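Local atomic coordinates of fatty acid amide hydrolase (Candida albicans, PDB entry 6KVR), a protein that probably hydrolyses monocarboxylic acid amides to the carboxylate and ammonium, as a member of the amidase signature family. Residues 183-186 with 187-191; 413-416 with 417-421; 364-367 with 368-372. All blocks are in the same frame, centred on the assembly; numbering follows the deposited sequence.

In the fold
Along the chain the contacts come in the order 1, 3, 2, each complete before the next begins, so none nests in or crosses another. Each joins neighbouring turns of a helix or its start rather than closing a long loop. Contact 1 opens helix 185-192, set against strand 248-253 and helix 303-317. Contact 3 lies at the end of helix 357-372, which connects strand 343-346 to strand 376-379, and its centre is about 40 Å from that of contact 1, on the opposite side of the chain's centre. Contact 2 leads from the loop after helix 402-409 into helix 417-423, and its nearest atoms stay about 21 Å from contact 1 and 26 Å from contact 3.

Contact 1 of 3, residues 183-186 with 187-191; sequences HGVT and TSILE
The imidazole of His183 lies across the methyl group of Thr187, one turn further on, and this crossing at about a right angle sets the character of the contact. Thr187 CG2 sits over one ring face, 3.6 Å from the centroid of the His183 ring and 17° off its normal, a CH-pi contact. The methyl gets there because CG2 of Thr187 is anti to its backbone N, while OG1 stays beside that nitrogen. At the rim of the same ring comes Glu191, its chain extended, with the carboxylate plane 55° from that of the imidazole; Glu191 OE2 approaches His183 CD2 to 3.4 Å. A water lying in the ring plane is 3.3 Å from His183 NE2 and gives a weak hydrogen bond to Glu191 OE1, joining the two outer ends. The ring's other nitrogen, ND1, is hydrogen-bonded to the backbone N of Lys164, and Tyr163 meets the ring edge-to-face, so the histidine is held from several directions.

The helix begins just after the histidine. Gly184 is the N-cap residue, and its O accepts the N-H of Ser188 at 3.0 Å in a nearly straight bond (164°). Val185 and Ile189 lie side by side and point the same way, with Val185 CG1 4.0 Å from Ile189 CD1. Thr186 turns its hydroxyl away from this turn to Tyr313 OH and Ser278 O, while its side chain also touches Val250 of strand 248-253. The whole is the first turn of helix 185-192 with a histidine just before its N-cap, buried, with the side chain of Thr187 about 8 Å from that of Lys158, the predicted charge-relay lysine.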
loop_
_atom_site.group_PDB
_atom_site.type_symbol
_atom_site.label_atom_id
_atom_site.label_comp_id
_atom_site.label_asym_id
_atom_site.label_seq_id
_atom_site.Cartn_x
_atom_site.Cartn_y
_atom_site.Cartn_z
ATOM N N HIS A 183 -0.196 24.101 -6.104
ATOM C CA HIS A 183 0.463 22.971 -6.736
ATOM C C HIS A 183 -0.025 21.667 -6.115
ATOM O O HIS A 183 -0.421 21.620 -4.949
ATOM C CB HIS A 183 1.975 23.079 -6.552
ATOM C CG HIS A 183 2.609 24.197 -7.322
ATOM N ND1 HIS A 183 2.016 24.781 -8.421
ATOM C CD2 HIS A 183 3.791 24.839 -7.145
ATOM C CE1 HIS A 183 2.805 25.729 -8.891
ATOM N NE2 HIS A 183 3.889 25.781 -8.139
ATOM N N GLY A 184 0.015 20.599 -6.903
ATOM C CA GLY A 184 -0.075 19.273 -6.341
ATOM C C GLY A 184 1.155 18.975 -5.513
ATOM O O GLY A 184 2.119 19.746 -5.489
ATOM N N VAL A 185 1.137 17.823 -4.831
ATOM C CA VAL A 185 2.211 17.528 -3.882
ATOM C C VAL A 185 3.559 17.467 -4.597
ATOM O O VAL A 185 4.546 18.057 -4.147
ATOM C CB VAL A 185 1.928 16.230 -3.109
ATOM C CG1 VAL A 185 3.113 15.882 -2.250
ATOM C CG2 VAL A 185 0.683 16.393 -2.230
ATOM N N THR A 186 3.623 16.754 -5.719
ATOM C CA THR A 186 4.914 16.560 -6.363
ATOM C C THR A 186 5.470 17.882 -6.896
ATOM O O THR A 186 6.658 18.182 -6.723
ATOM C CB THR A 186 4.790 15.501 -7.463
ATOM O OG1 THR A 186 4.809 14.210 -6.852
ATOM C CG2 THR A 186 5.965 15.589 -8.464
ATOM N N THR A 187 4.625 18.709 -7.506
ATOM C CA THR A 187 5.122 19.976 -8.027
ATOM C C THR A 187 5.599 20.895 -6.905
ATOM O O THR A 187 6.631 21.568 -7.046
ATOM C CB THR A 187 4.045 20.654 -8.872
ATOM O OG1 THR A 187 3.797 19.860 -10.033
ATOM C CG2 THR A 187 4.490 22.040 -9.300
ATOM N N SER A 188 4.879 20.953 -5.782
ATOM C CA SER A 188 5.340 21.874 -4.753
ATOM C C SER A 188 6.582 21.351 -4.061
ATOM O O SER A 188 7.384 22.147 -3.577
ATOM C CB SER A 188 4.233 22.198 -3.741
ATOM O OG SER A 188 3.919 21.113 -2.931
ATOM N N ILE A 189 6.808 20.043 -4.063
ATOM C CA ILE A 189 8.099 19.566 -3.585
ATOM C C ILE A 189 9.214 19.994 -4.536
ATOM O O ILE A 189 10.296 20.397 -4.095
ATOM C CB ILE A 189 8.067 18.042 -3.391
ATOM C CG1 ILE A 189 7.277 17.681 -2.129
ATOM C CG2 ILE A 189 9.503 17.464 -3.333
ATOM C CD1 ILE A 189 7.080 16.190 -1.979
ATOM N N LEU A 190 8.971 19.929 -5.851
ATOM C CA LEU A 190 10.031 20.267 -6.800
ATOM C C LEU A 190 10.429 21.731 -6.680
ATOM O O LEU A 190 11.623 22.060 -6.699
ATOM C CB LEU A 190 9.600 19.934 -8.230
ATOM C CG LEU A 190 9.527 18.429 -8.519
ATOM C CD1 LEU A 190 9.097 18.176 -9.955
ATOM C CD2 LEU A 190 10.879 17.760 -8.225
ATOM N N GLU A 191 9.440 22.620 -6.526
ATOM C CA GLU A 191 9.716 24.040 -6.333
ATOM C C GLU A 191 10.522 24.283 -5.061
ATOM O O GLU A 191 11.516 25.016 -5.077
ATOM C CB GLU A 191 8.410 24.829 -6.289
ATOM C CG GLU A 191 8.610 26.322 -6.198
ATOM C CD GLU A 191 7.301 27.072 -5.988
ATOM O OE1 GLU A 191 7.266 28.297 -6.266
ATOM O OE2 GLU A 191 6.319 26.461 -5.526
HETATM O O HOH W 1 6.333 27.724 -9.170
#

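Contact 2 of 3, residues 413-416 with 417-421; sequences EPLT and KLTKW
Leu415 and Thr419 meet through branches set by their torsions: CG of Leu415 lies beside its backbone N and CD1 is extended (chi2 -178°), leaving CD2 as the branch that touches, and in Thr419 the methyl is the branch anti to N. Leu415 CD2 reaches Thr419 CG2 at 3.7 Å, the two side chains crossing at about a right angle. The extended chain of Lys420 also passes the leucine, its CG 4.1 Å from Leu415 CB.

Between these apolar touches stands the carbonyl of Thr416, the N-cap residue. Lys420 N gives Thr416 O a straight bond of 3.1 Å (170°), and Thr419 N adds a weak, strongly bent one (129°) at the same length. The side chain of Thr416 makes no capping bond; its CB lies 3.8 Å from Thr419 OG1. The side chain of Thr419 is about 9 Å from that of Leu207, predicted to bind substrate.

The polar groups find their partners outside these two segments. Thr419 OG1 is hydrogen-bonded to Gln205 OE1 and to His209 NE2, and the backbone N of Thr416 also goes to Gln205 OE1. Chemically, then, the side chains meet through carbon contacts, while the helix start is fixed by two polar atoms used twice: Thr416 O, which takes two N-H groups, and Gln205 OE1, which serves both sides of the contact.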
loop_
_atom_site.group_PDB
_atom_site.type_symbol
_atom_site.label_atom_id
_atom_site.label_comp_id
_atom_site.label_asym_id
_atom_site.label_seq_id
_atom_site.Cartn_x
_atom_site.Cartn_y
_atom_site.Cartn_z
ATOM N N GLU A 413 -17.605 16.486 -25.614
ATOM C CA GLU A 413 -16.529 16.590 -26.595
ATOM C C GLU A 413 -16.441 15.320 -27.439
ATOM O O GLU A 413 -16.769 14.229 -26.962
ATOM C CB GLU A 413 -15.181 16.838 -25.899
ATOM C CG GLU A 413 -14.743 15.743 -24.891
ATOM C CD GLU A 413 -13.275 15.895 -24.429
ATOM O OE1 GLU A 413 -12.353 15.826 -25.285
ATOM O OE2 GLU A 413 -13.035 16.087 -23.207
ATOM N N PRO A 414 -15.995 15.429 -28.698
ATOM C CA PRO A 414 -15.965 14.244 -29.568
ATOM C C PRO A 414 -14.930 13.228 -29.094
ATOM O O PRO A 414 -13.822 13.581 -28.680
ATOM C CB PRO A 414 -15.606 14.815 -30.952
ATOM C CG PRO A 414 -14.996 16.150 -30.690
ATOM C CD PRO A 414 -15.619 16.662 -29.424
ATOM N N LEU A 415 -15.307 11.957 -29.167
ATOM C CA LEU A 415 -14.427 10.878 -28.737
ATOM C C LEU A 415 -13.310 10.639 -29.750
ATOM O O LEU A 415 -13.555 10.519 -30.954
ATOM C CB LEU A 415 -15.239 9.606 -28.538
ATOM C CG LEU A 415 -16.214 9.681 -27.355
ATOM C CD1 LEU A 415 -16.938 8.364 -27.189
ATOM C CD2 LEU A 415 -15.485 10.043 -26.073
ATOM N N THR A 416 -12.081 10.582 -29.254
ATOM C CA THR A 416 -10.921 10.207 -30.053
ATOM C C THR A 416 -10.941 8.702 -30.368
ATOM O O THR A 416 -11.591 7.903 -29.684
ATOM C CB THR A 416 -9.670 10.632 -29.277
ATOM O OG1 THR A 416 -9.442 12.042 -29.480
ATOM C CG2 THR A 416 -8.453 9.804 -29.596
ATOM N N LYS A 417 -10.235 8.320 -31.434
ATOM C CA LYS A 417 -10.193 6.917 -31.846
ATOM C C LYS A 417 -9.650 6.014 -30.735
ATOM O O LYS A 417 -10.244 4.978 -30.409
ATOM C CB LYS A 417 -9.345 6.766 -33.114
ATOM C CG LYS A 417 -9.160 5.313 -33.541
ATOM C CD LYS A 417 -8.178 5.161 -34.688
ATOM C CE LYS A 417 -7.652 3.733 -34.731
ATOM N NZ LYS A 417 -6.502 3.615 -35.652
ATOM N N LEU A 418 -8.504 6.369 -30.163
ATOM C CA LEU A 418 -7.965 5.496 -29.122
ATOM C C LEU A 418 -8.722 5.626 -27.809
ATOM O O LEU A 418 -8.505 4.807 -26.914
ATOM C CB LEU A 418 -6.464 5.755 -28.912
ATOM C CG LEU A 418 -5.612 5.246 -30.090
ATOM C CD1 LEU A 418 -4.107 5.344 -29.829
ATOM C CD2 LEU A 418 -6.016 3.804 -30.495
ATOM N N THR A 419 -9.616 6.611 -27.688
ATOM C CA THR A 419 -10.481 6.708 -26.515
ATOM C C THR A 419 -11.583 5.663 -26.591
ATOM O O THR A 419 -11.838 4.948 -25.615
ATOM C CB THR A 419 -11.072 8.119 -26.408
ATOM O OG1 THR A 419 -10.098 9.001 -25.846
ATOM C CG2 THR A 419 -12.310 8.148 -25.539
ATOM N N LYS A 420 -12.234 5.560 -27.754
ATOM C CA LYS A 420 -13.137 4.447 -28.026
ATOM C C LYS A 420 -12.451 3.110 -27.748
ATOM O O LYS A 420 -13.054 2.189 -27.191
ATOM C CB LYS A 420 -13.608 4.513 -29.480
ATOM C CG LYS A 420 -14.349 5.806 -29.850
ATOM C CD LYS A 420 -14.754 5.809 -31.336
ATOM C CE LYS A 420 -15.731 6.930 -31.664
ATOM N NZ LYS A 420 -16.034 7.013 -33.132
ATOM N N TRP A 421 -11.180 3.001 -28.127
ATOM C CA TRP A 421 -10.433 1.772 -27.902
ATOM C C TRP A 421 -10.342 1.437 -26.407
ATOM O O TRP A 421 -10.672 0.320 -25.993
ATOM C CB TRP A 421 -9.039 1.910 -28.536
ATOM C CG TRP A 421 -8.159 0.742 -28.304
ATOM C CD1 TRP A 421 -7.120 0.663 -27.415
ATOM C CD2 TRP A 421 -8.248 -0.547 -28.932
ATOM N NE1 TRP A 421 -6.545 -0.588 -27.470
ATOM C CE2 TRP A 421 -7.224 -1.352 -28.383
ATOM C CE3 TRP A 421 -9.086 -1.094 -29.907
ATOM C CZ2 TRP A 421 -7.009 -2.673 -28.791
ATOM C CZ3 TRP A 421 -8.878 -2.410 -30.307
ATOM C CH2 TRP A 421 -7.849 -3.184 -29.749
#

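Contact 3 of 3, residues 364-367 with 368-372; sequences NTVV and EKLKG
Val366 and Leu370, one turn apart on the buried side of helix 357-372, make up the close-packed half of this contact. Val366 CG1 stands 4.3 Å from Leu370 CD1; both side chains also rest on Leu464 of strand 462-466, and Ile562 and Leu565 of helix 552-565 lie against the same leucine. Leu370 CG lies beside its own backbone N, which brings it back over the preceding turn to within 3.4 Å of Val366 O. Backbone bonds of regular alpha-helical form tie the turn together, the shortest running from Lys371 N to Val367 O at 2.8 Å (171°).

Val367 marks the change from inside to outside. Its CG1 branch is met obliquely by the aliphatic end of Lys371, with Lys371 CE 3.8 Å away. Val367 and Lys371 both lean on Ile377 of strand 376-379, so the methylenes of Lys371 lie against apolar carbon while its ammonium goes to Glu368.

The outer half is looser and made of charged chains. Glu368 CG passes 3.4 Å from Asn364 O, and a bend at chi2 (-64°) then turns the carboxylate to Lys371: the Lys371 NZ–Glu368 OE1 salt bridge measures 2.8 Å, with NZ on the syn side of the oxygen, 32° out of the carboxylate plane. This i to i+3 pairing runs along the exposed flank of the helix. Lys369 takes another course, its terminal part leading away from residues 364-367. One apolar face and one charged face belong to an amphipathic helix, here the connecting helix of the beta-alpha-beta unit formed with strands 343-346 and 376-379 at the edge of the central sheet.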
loop_
_atom_site.group_PDB
_atom_site.type_symbol
_atom_site.label_atom_id
_atom_site.label_comp_id
_atom_site.label_asym_id
_atom_site.label_seq_id
_atom_site.Cartn_x
_atom_site.Cartn_y
_atom_site.Cartn_z
ATOM N N ASN A 364 18.338 -8.682 -28.824
ATOM C CA ASN A 364 19.388 -9.677 -29.027
ATOM C C ASN A 364 20.783 -9.067 -28.899
ATOM O O ASN A 364 21.690 -9.689 -28.329
ATOM C CB ASN A 364 19.223 -10.338 -30.394
ATOM C CG ASN A 364 20.154 -11.501 -30.574
ATOM O OD1 ASN A 364 20.059 -12.495 -29.860
ATOM N ND2 ASN A 364 21.080 -11.380 -31.512
ATOM N N THR A 365 20.978 -7.857 -29.423
ATOM C CA THR A 365 22.290 -7.222 -29.315
ATOM C C THR A 365 22.629 -6.912 -27.860
ATOM O O THR A 365 23.782 -7.066 -27.437
ATOM C CB THR A 365 22.344 -5.948 -30.172
ATOM O OG1 THR A 365 22.169 -6.284 -31.556
ATOM C CG2 THR A 365 23.684 -5.239 -30.021
ATOM N N VAL A 366 21.632 -6.495 -27.068
ATOM C CA VAL A 366 21.916 -6.123 -25.683
ATOM C C VAL A 366 22.229 -7.366 -24.854
ATOM O O VAL A 366 23.151 -7.364 -24.029
ATOM C CB VAL A 366 20.749 -5.298 -25.100
ATOM C CG1 VAL A 366 20.838 -5.191 -23.572
ATOM C CG2 VAL A 366 20.734 -3.905 -25.727
ATOM N N VAL A 367 21.486 -8.452 -25.078
ATOM C CA VAL A 367 21.757 -9.697 -24.366
ATOM C C VAL A 367 23.180 -10.176 -24.649
ATOM O O VAL A 367 23.896 -10.613 -23.740
ATOM C CB VAL A 367 20.715 -10.768 -24.737
ATOM C CG1 VAL A 367 21.171 -12.137 -24.262
ATOM C CG2 VAL A 367 19.341 -10.424 -24.134
ATOM N N GLU A 368 23.621 -10.085 -25.906
ATOM C CA GLU A 368 24.950 -10.596 -26.227
ATOM C C GLU A 368 26.034 -9.724 -25.603
ATOM O O GLU A 368 27.043 -10.231 -25.101
ATOM C CB GLU A 368 25.111 -10.712 -27.744
ATOM C CG GLU A 368 24.290 -11.870 -28.339
ATOM C CD GLU A 368 24.751 -13.255 -27.844
ATOM O OE1 GLU A 368 23.910 -14.049 -27.350
ATOM O OE2 GLU A 368 25.963 -13.555 -27.951
ATOM N N LYS A 369 25.811 -8.416 -25.574
ATOM C CA LYS A 369 26.716 -7.511 -24.881
ATOM C C LYS A 369 26.793 -7.816 -23.381
ATOM O O LYS A 369 27.871 -7.749 -22.777
ATOM C CB LYS A 369 26.242 -6.095 -25.134
ATOM C CG LYS A 369 27.314 -5.065 -25.021
ATOM C CD LYS A 369 28.066 -4.902 -26.357
ATOM C CE LYS A 369 29.262 -3.961 -26.230
ATOM N NZ LYS A 369 30.186 -4.442 -25.136
ATOM N N LEU A 370 25.654 -8.129 -22.757
ATOM C CA LEU A 370 25.650 -8.477 -21.336
ATOM C C LEU A 370 26.371 -9.794 -21.094
ATOM O O LEU A 370 27.143 -9.932 -20.138
ATOM C CB LEU A 370 24.214 -8.584 -20.814
ATOM C CG LEU A 370 23.386 -7.315 -20.631
ATOM C CD1 LEU A 370 21.971 -7.707 -20.219
ATOM C CD2 LEU A 370 24.051 -6.395 -19.596
ATOM N N LYS A 371 26.070 -10.795 -21.920
ATOM C CA LYS A 371 26.754 -12.074 -21.823
ATOM C C LYS A 371 28.259 -11.891 -21.956
ATOM O O LYS A 371 29.036 -12.460 -21.175
ATOM C CB LYS A 371 26.213 -13.004 -22.903
ATOM C CG LYS A 371 25.925 -14.396 -22.461
ATOM C CD LYS A 371 25.331 -15.199 -23.600
ATOM C CE LYS A 371 23.962 -14.676 -23.949
ATOM N NZ LYS A 371 23.279 -15.472 -25.003
ATOM N N GLY A 372 28.680 -11.056 -22.911
ATOM C CA GLY A 372 30.097 -10.823 -23.110
ATOM C C GLY A 372 30.770 -10.145 -21.934
ATOM O O GLY A 372 31.960 -10.360 -21.688
#